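Local atomic coordinates of L-arabinose ABC transporter, periplasmic L-arabinose-binding protein (Burkholderia thailandensis, PDB entry 4KZK), a protein that binds sugars such as beta-D-galactose in the periplasm and probably delivers L-arabinose to an ABC transporter for uptake. Residues V169-L174 against H232-G237; K160-N165 against D259-G264; D153-E158 against D191-A196. All blocks are in the same frame, centred on the assembly; numbering follows the deposited sequence.

Contact 1. Residues V169-L174 against H232-G237; sequences VGVLRL and HWVAFG
The F236 ring leans from its strand toward 169-174 and lies against V171, L172 and R173. Its CB starts on the sheet face that also carries V171, R173 and V234. Chi1 of 48° sets CG between the backbone N and the carbonyl carbon, bringing the ring over strand 170-174. CD1 and CE1 pass under the backbone O of L172, 3.9 Å above one ring face toward the rim. CE1 also meets V171 CG1 at 3.8 Å, at the ring edge. CZ continues along V171 CG1 and R173 CB, and CE2 reaches R173 CG at 3.8 Å. The R173 guanidinium leads away to salt bridges with D205 and D177. On the other face, G170 CA packs over the W233 six-membered ring, 4.1 Å from its centroid; G170 has no side chain. Four good backbone bonds join these neighbouring parallel strands of one alpha/beta lobe of the sugar-binding protein; F236 N to L172 O is weak at 3.4 Å. The G237 end lies near the galactose-binding N239 and R185. Backbone N-H and C=O groups pair inside the sheet, so its faces can carry apolar groups for helices: 144-161 and 180-195 on the F236 face, 213-226 on the L172 face.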
# COMPACT_ATOMS: atom_id res chain seq x y z
N VAL A 169 -19.50 -11.39 -14.11
CA VAL A 169 -18.05 -11.40 -13.85
C VAL A 169 -17.75 -11.76 -12.39
O VAL A 169 -18.37 -11.25 -11.47
CB VAL A 169 -17.41 -10.06 -14.24
CG1 VAL A 169 -15.92 -10.03 -13.89
CG2 VAL A 169 -17.58 -9.81 -15.74
N GLY A 170 -16.80 -12.67 -12.20
CA GLY A 170 -16.30 -12.98 -10.87
C GLY A 170 -15.49 -11.81 -10.34
O GLY A 170 -14.67 -11.27 -11.06
N VAL A 171 -15.72 -11.45 -9.07
CA VAL A 171 -15.04 -10.33 -8.41
C VAL A 171 -14.19 -10.90 -7.28
O VAL A 171 -14.71 -11.30 -6.24
CB VAL A 171 -16.06 -9.29 -7.90
CG1 VAL A 171 -15.38 -8.13 -7.20
CG2 VAL A 171 -16.88 -8.79 -9.07
N LEU A 172 -12.89 -10.96 -7.52
CA LEU A 172 -11.96 -11.51 -6.53
C LEU A 172 -11.44 -10.41 -5.61
O LEU A 172 -10.62 -9.58 -6.01
CB LEU A 172 -10.78 -12.22 -7.21
CG LEU A 172 -9.87 -12.99 -6.26
CD1 LEU A 172 -10.65 -14.10 -5.58
CD2 LEU A 172 -8.64 -13.52 -6.98
N ARG A 173 -11.90 -10.41 -4.36
CA ARG A 173 -11.47 -9.43 -3.37
C ARG A 173 -10.41 -10.04 -2.46
O ARG A 173 -10.72 -10.80 -1.54
CB ARG A 173 -12.67 -8.96 -2.55
CG ARG A 173 -12.35 -7.83 -1.59
CD ARG A 173 -13.53 -7.46 -0.72
NE ARG A 173 -13.68 -8.33 0.44
CZ ARG A 173 -13.09 -8.16 1.63
NH1 ARG A 173 -13.36 -9.02 2.61
NH2 ARG A 173 -12.26 -7.16 1.86
N LEU A 174 -9.16 -9.69 -2.71
CA LEU A 174 -8.06 -10.13 -1.84
C LEU A 174 -8.12 -9.33 -0.57
O LEU A 174 -7.95 -8.11 -0.60
CB LEU A 174 -6.70 -9.89 -2.50
CG LEU A 174 -6.40 -10.71 -3.74
CD1 LEU A 174 -5.20 -10.08 -4.46
CD2 LEU A 174 -6.15 -12.16 -3.40
N HIS A 232 -14.97 -14.88 -16.79
CA HIS A 232 -14.27 -13.63 -16.65
C HIS A 232 -14.11 -13.28 -15.19
O HIS A 232 -15.05 -13.46 -14.39
CB HIS A 232 -15.05 -12.51 -17.32
CG HIS A 232 -15.09 -12.59 -18.81
ND1 HIS A 232 -16.13 -12.10 -19.56
CD2 HIS A 232 -14.18 -13.07 -19.70
CE1 HIS A 232 -15.88 -12.29 -20.84
NE2 HIS A 232 -14.70 -12.86 -20.96
N TRP A 233 -12.94 -12.73 -14.87
CA TRP A 233 -12.63 -12.27 -13.51
C TRP A 233 -12.07 -10.88 -13.46
O TRP A 233 -11.40 -10.44 -14.39
CB TRP A 233 -11.57 -13.16 -12.88
CG TRP A 233 -12.04 -14.49 -12.42
CD1 TRP A 233 -12.01 -15.66 -13.13
CD2 TRP A 233 -12.57 -14.81 -11.13
NE1 TRP A 233 -12.53 -16.68 -12.36
CE2 TRP A 233 -12.85 -16.19 -11.12
CE3 TRP A 233 -12.81 -14.06 -9.97
CZ2 TRP A 233 -13.38 -16.84 -10.00
CZ3 TRP A 233 -13.33 -14.71 -8.86
CH2 TRP A 233 -13.62 -16.08 -8.88
N VAL A 234 -12.30 -10.21 -12.34
CA VAL A 234 -11.55 -9.02 -11.98
C VAL A 234 -10.96 -9.26 -10.60
O VAL A 234 -11.46 -10.10 -9.82
CB VAL A 234 -12.42 -7.73 -12.01
CG1 VAL A 234 -13.09 -7.54 -13.38
CG2 VAL A 234 -13.48 -7.75 -10.93
N ALA A 235 -9.87 -8.56 -10.29
CA ALA A 235 -9.20 -8.79 -9.02
C ALA A 235 -8.50 -7.54 -8.55
O ALA A 235 -8.07 -6.71 -9.35
CB ALA A 235 -8.20 -9.94 -9.13
N PHE A 236 -8.35 -7.44 -7.24
CA PHE A 236 -7.69 -6.31 -6.63
C PHE A 236 -7.41 -6.67 -5.19
O PHE A 236 -8.07 -7.52 -4.60
CB PHE A 236 -8.60 -5.07 -6.71
CG PHE A 236 -10.01 -5.34 -6.26
CD1 PHE A 236 -10.95 -5.83 -7.16
CD2 PHE A 236 -10.39 -5.17 -4.94
CE1 PHE A 236 -12.24 -6.12 -6.77
CE2 PHE A 236 -11.68 -5.46 -4.54
CZ PHE A 236 -12.61 -5.93 -5.45
N GLY A 237 -6.47 -5.95 -4.61
CA GLY A 237 -6.14 -6.15 -3.21
C GLY A 237 -5.89 -4.84 -2.50
O GLY A 237 -6.60 -3.84 -2.69

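Contact 2. Residues K160-N165 against D259-G264; sequences KRRGWN and DMIAVG
I261 points its side chain between R162 and W164. Its CD1 lies over one face of the W164 six-membered ring, 3.9 Å from the centroid and 18° off the normal, a CH-pi contact. Its CG1 sits over the centre of the R162 guanidinium, 3.7 Å from CZ. The outer rim of the indole continues to the D259 backbone, with CH2 3.6 Å from D259 O. Water 1, in the guanidinium plane at its edge, accepts from R162 NH2 at 2.8 Å and donates to M260 O at 2.6 Å, so their polar link runs through water. Further out, E158 forms a salt bridge to NE of the extended R162 chain, and T257 O accepts from NH1. W164 stacks on H232. The helix ends in a Schellman motif at G163, which has positive phi. R162 and W164, on its two sides in sequence, both point toward the start of strand 260-264. This ties the C-terminal end of helix 144-161 to that strand, away from the sugar site. I261 and the W164 ring supply the apolar packing. The guanidinium can probably lie flat on an aliphatic chain because its in-plane N-H groups are met by E158, T257 O and water.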
# COMPACT_ATOMS: atom_id res chain seq x y z
N LYS A 160 -15.92 -2.76 -19.57
CA LYS A 160 -16.86 -2.17 -20.53
C LYS A 160 -16.23 -2.07 -21.91
O LYS A 160 -16.87 -2.42 -22.90
CB LYS A 160 -17.29 -0.79 -20.05
CG LYS A 160 -18.13 0.00 -21.02
CD LYS A 160 -18.58 1.29 -20.35
CE LYS A 160 -19.81 1.05 -19.50
NZ LYS A 160 -20.99 0.95 -20.38
N ARG A 161 -14.98 -1.61 -21.98
CA ARG A 161 -14.29 -1.54 -23.27
C ARG A 161 -14.27 -2.91 -23.97
O ARG A 161 -14.43 -3.00 -25.19
CB ARG A 161 -12.86 -1.01 -23.08
CG ARG A 161 -12.21 -0.50 -24.35
CD ARG A 161 -10.73 -0.20 -24.14
NE ARG A 161 -10.02 -1.42 -23.75
CZ ARG A 161 -9.67 -2.39 -24.59
NH1 ARG A 161 -9.93 -2.30 -25.90
NH2 ARG A 161 -9.05 -3.47 -24.12
N ARG A 162 -14.09 -3.98 -23.19
CA ARG A 162 -14.04 -5.36 -23.72
C ARG A 162 -15.41 -5.96 -24.03
O ARG A 162 -15.48 -7.05 -24.61
CB ARG A 162 -13.30 -6.28 -22.73
CG ARG A 162 -11.85 -5.90 -22.57
CD ARG A 162 -11.09 -6.90 -21.74
NE ARG A 162 -9.81 -6.34 -21.33
CZ ARG A 162 -8.87 -7.03 -20.70
NH1 ARG A 162 -9.04 -8.33 -20.42
NH2 ARG A 162 -7.75 -6.42 -20.36
N GLY A 163 -16.48 -5.27 -23.65
CA GLY A 163 -17.84 -5.75 -23.88
C GLY A 163 -18.29 -6.83 -22.92
O GLY A 163 -19.23 -7.58 -23.19
N TRP A 164 -17.61 -6.90 -21.77
CA TRP A 164 -17.96 -7.86 -20.74
C TRP A 164 -19.34 -7.53 -20.18
O TRP A 164 -19.71 -6.37 -20.06
CB TRP A 164 -16.92 -7.82 -19.61
CG TRP A 164 -15.64 -8.50 -19.92
CD1 TRP A 164 -15.17 -8.89 -21.14
CD2 TRP A 164 -14.61 -8.84 -18.97
NE1 TRP A 164 -13.93 -9.47 -21.01
CE2 TRP A 164 -13.56 -9.45 -19.69
CE3 TRP A 164 -14.48 -8.70 -17.59
CZ2 TRP A 164 -12.40 -9.92 -19.07
CZ3 TRP A 164 -13.33 -9.17 -16.98
CH2 TRP A 164 -12.30 -9.78 -17.72
N ASN A 165 -20.13 -8.55 -19.87
CA ASN A 165 -21.34 -8.37 -19.11
C ASN A 165 -20.99 -8.34 -17.63
O ASN A 165 -20.63 -9.38 -17.08
CB ASN A 165 -22.30 -9.51 -19.43
CG ASN A 165 -23.58 -9.45 -18.63
OD1 ASN A 165 -23.73 -8.62 -17.73
ND2 ASN A 165 -24.50 -10.33 -18.93
N ASP A 259 -9.11 -12.86 -19.86
CA ASP A 259 -10.19 -13.22 -18.94
C ASP A 259 -9.99 -12.64 -17.55
O ASP A 259 -10.79 -12.92 -16.67
CB ASP A 259 -10.33 -14.74 -18.87
CG ASP A 259 -10.79 -15.34 -20.18
OD1 ASP A 259 -11.58 -14.69 -20.90
OD2 ASP A 259 -10.33 -16.44 -20.50
N MET A 260 -8.96 -11.80 -17.38
CA MET A 260 -8.64 -11.21 -16.07
C MET A 260 -8.34 -9.72 -16.20
O MET A 260 -7.47 -9.34 -16.97
CB MET A 260 -7.43 -11.91 -15.44
CG MET A 260 -6.84 -11.19 -14.20
SD MET A 260 -7.93 -11.14 -12.76
CE MET A 260 -7.92 -12.82 -12.15
N ILE A 261 -9.03 -8.89 -15.43
CA ILE A 261 -8.66 -7.47 -15.30
C ILE A 261 -8.35 -7.19 -13.83
O ILE A 261 -9.24 -7.20 -12.99
CB ILE A 261 -9.77 -6.52 -15.78
CG1 ILE A 261 -10.09 -6.81 -17.25
CG2 ILE A 261 -9.36 -5.07 -15.59
CD1 ILE A 261 -11.36 -6.14 -17.71
N ALA A 262 -7.08 -6.96 -13.54
CA ALA A 262 -6.62 -6.72 -12.18
C ALA A 262 -5.97 -5.35 -12.10
O ALA A 262 -5.19 -5.00 -12.98
CB ALA A 262 -5.63 -7.80 -11.77
N VAL A 263 -6.29 -4.61 -11.05
CA VAL A 263 -5.73 -3.26 -10.87
C VAL A 263 -5.22 -3.15 -9.44
O VAL A 263 -5.95 -3.45 -8.49
CB VAL A 263 -6.77 -2.16 -11.17
CG1 VAL A 263 -6.27 -0.77 -10.78
CG2 VAL A 263 -7.16 -2.20 -12.63
N GLY A 264 -3.97 -2.75 -9.30
CA GLY A 264 -3.34 -2.59 -8.01
C GLY A 264 -3.33 -1.18 -7.48
O GLY A 264 -4.01 -0.30 -8.02
O HOH W 1 -6.11 -7.98 -18.77

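Contact 3. Residues D153-E158 against D191-A196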
# COMPACT_ATOMS: atom_id res chain seq x y z
N ASP A 153 -13.36 1.75 -10.47
CA ASP A 153 -13.75 2.47 -11.68
C ASP A 153 -12.88 2.08 -12.87
O ASP A 153 -13.39 1.90 -13.99
CB ASP A 153 -13.63 3.98 -11.47
CG ASP A 153 -14.72 4.55 -10.59
OD1 ASP A 153 -15.73 3.89 -10.23
OD2 ASP A 153 -14.54 5.75 -10.27
N ALA A 154 -11.57 1.96 -12.62
CA ALA A 154 -10.60 1.56 -13.66
C ALA A 154 -10.97 0.18 -14.20
O ALA A 154 -11.00 -0.04 -15.40
CB ALA A 154 -9.19 1.53 -13.11
N ILE A 155 -11.26 -0.74 -13.30
CA ILE A 155 -11.61 -2.09 -13.68
C ILE A 155 -12.91 -2.08 -14.50
O ILE A 155 -12.97 -2.68 -15.58
CB ILE A 155 -11.78 -2.99 -12.43
CG1 ILE A 155 -10.41 -3.23 -11.76
CG2 ILE A 155 -12.41 -4.31 -12.82
CD1 ILE A 155 -10.47 -3.98 -10.44
N ALA A 156 -13.93 -1.38 -14.01
CA ALA A 156 -15.24 -1.31 -14.69
C ALA A 156 -15.10 -0.75 -16.10
O ALA A 156 -15.74 -1.25 -17.06
CB ALA A 156 -16.21 -0.45 -13.89
N ALA A 157 -14.29 0.28 -16.25
CA ALA A 157 -14.08 0.91 -17.56
C ALA A 157 -13.44 -0.03 -18.58
O ALA A 157 -13.80 -0.06 -19.75
CB ALA A 157 -13.29 2.20 -17.44
N GLU A 158 -12.48 -0.83 -18.12
CA GLU A 158 -11.79 -1.75 -19.04
C GLU A 158 -12.71 -2.92 -19.37
O GLU A 158 -12.75 -3.40 -20.50
CB GLU A 158 -10.47 -2.20 -18.42
CG GLU A 158 -9.67 -3.22 -19.23
CD GLU A 158 -9.28 -2.76 -20.63
OE1 GLU A 158 -9.37 -1.55 -20.95
OE2 GLU A 158 -8.86 -3.64 -21.42
N ASP A 191 -17.34 -1.33 -3.86
CA ASP A 191 -18.46 -0.39 -3.95
C ASP A 191 -18.51 0.21 -5.34
O ASP A 191 -19.58 0.33 -5.94
CB ASP A 191 -18.34 0.72 -2.89
CG ASP A 191 -18.66 0.25 -1.47
OD1 ASP A 191 -19.06 -0.93 -1.29
OD2 ASP A 191 -18.52 1.06 -0.52
N ALA A 192 -17.35 0.60 -5.88
CA ALA A 192 -17.32 1.14 -7.24
C ALA A 192 -17.78 0.09 -8.27
O ALA A 192 -18.47 0.41 -9.24
CB ALA A 192 -15.93 1.68 -7.58
N LEU A 193 -17.40 -1.17 -8.06
CA LEU A 193 -17.79 -2.22 -9.00
C LEU A 193 -19.31 -2.50 -8.93
O LEU A 193 -19.97 -2.65 -9.97
CB LEU A 193 -16.97 -3.49 -8.77
CG LEU A 193 -15.52 -3.40 -9.25
CD1 LEU A 193 -14.69 -4.49 -8.62
CD2 LEU A 193 -15.42 -3.48 -10.76
N LYS A 194 -19.86 -2.56 -7.73
CA LYS A 194 -21.31 -2.74 -7.60
C LYS A 194 -22.07 -1.59 -8.25
O LYS A 194 -23.10 -1.81 -8.88
CB LYS A 194 -21.70 -2.92 -6.15
CG LYS A 194 -21.24 -4.25 -5.58
CD LYS A 194 -21.92 -4.56 -4.25
CE LYS A 194 -21.68 -3.49 -3.20
NZ LYS A 194 -22.16 -3.91 -1.87
N ALA A 195 -21.54 -0.37 -8.12
CA ALA A 195 -22.15 0.84 -8.73
C ALA A 195 -22.13 0.79 -10.25
O ALA A 195 -22.89 1.50 -10.92
CB ALA A 195 -21.44 2.09 -8.24
N ALA A 196 -21.25 -0.06 -10.80
CA ALA A 196 -21.07 -0.23 -12.23
C ALA A 196 -21.76 -1.47 -12.75
O ALA A 196 -21.59 -1.85 -13.91
CB ALA A 196 -19.58 -0.30 -12.54
O HOH W 2 -18.26 2.82 -10.57
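Water 2 joins D153 to A192 by donating to both D153 OD1 and A192 O, each at 2.8 Å. One proton donor thus serves a carboxylate and a backbone carbonyl from two different helices. The carboxylate is also close to the methyl of A192, with OD1 3.5 Å from A192 CB. The CB of D153 starts away from the other helix, but chi1 of -73° puts CG beside the backbone N and the carboxylate swings back across. No direct hydrogen bond joins the two segments. The remaining contacts are apolar. A156 CB meets A196 CB at 3.6 Å, methyl against methyl, near the end of helix 180-195. L193 supplies a larger group. Its CD2 branch reaches I155 CG2 at 3.7 Å, and the two side chains slant across each other. The same CD2 is more loosely placed against A156, 4.4 Å from its CB. Only methyl groups stand at A156, A192 and A196, consistent with an axis separation of 8.8 Å. The helices run in roughly the same direction, 34° apart. Helices 144-161 and 180-195 are linked in the chain through strand 170-175, and together they lie on one side of the sheet. I155 and L193 face inward onto F236 of strand 233-236, and I155 also touches V234 and V263. D153, away from the sheet, is exposed.

The three contacts build one layered alpha/beta unit. Contact 1 is buried, and backbone hydrogen bonds between parallel strands dominate it. Contact 2 is also largely buried, but joins a helix end and its following turn to strand 260-264, which neighbours 233-236 in the sheet. It uses an isoleucine, a tryptophan, an arginine and a water. Contact 3 is only partly buried: alanines, a leucine and an isoleucine pack between helices, with a water bridge at the exposed D153. Contacts 2 and 3 share helix 144-161. Contacts 1 and 2 share the sheet, where W233 N and W233 O pair with D259 and I261. Backbone bonds thus hold the sheet together, while side-chain packing joins the helices to it.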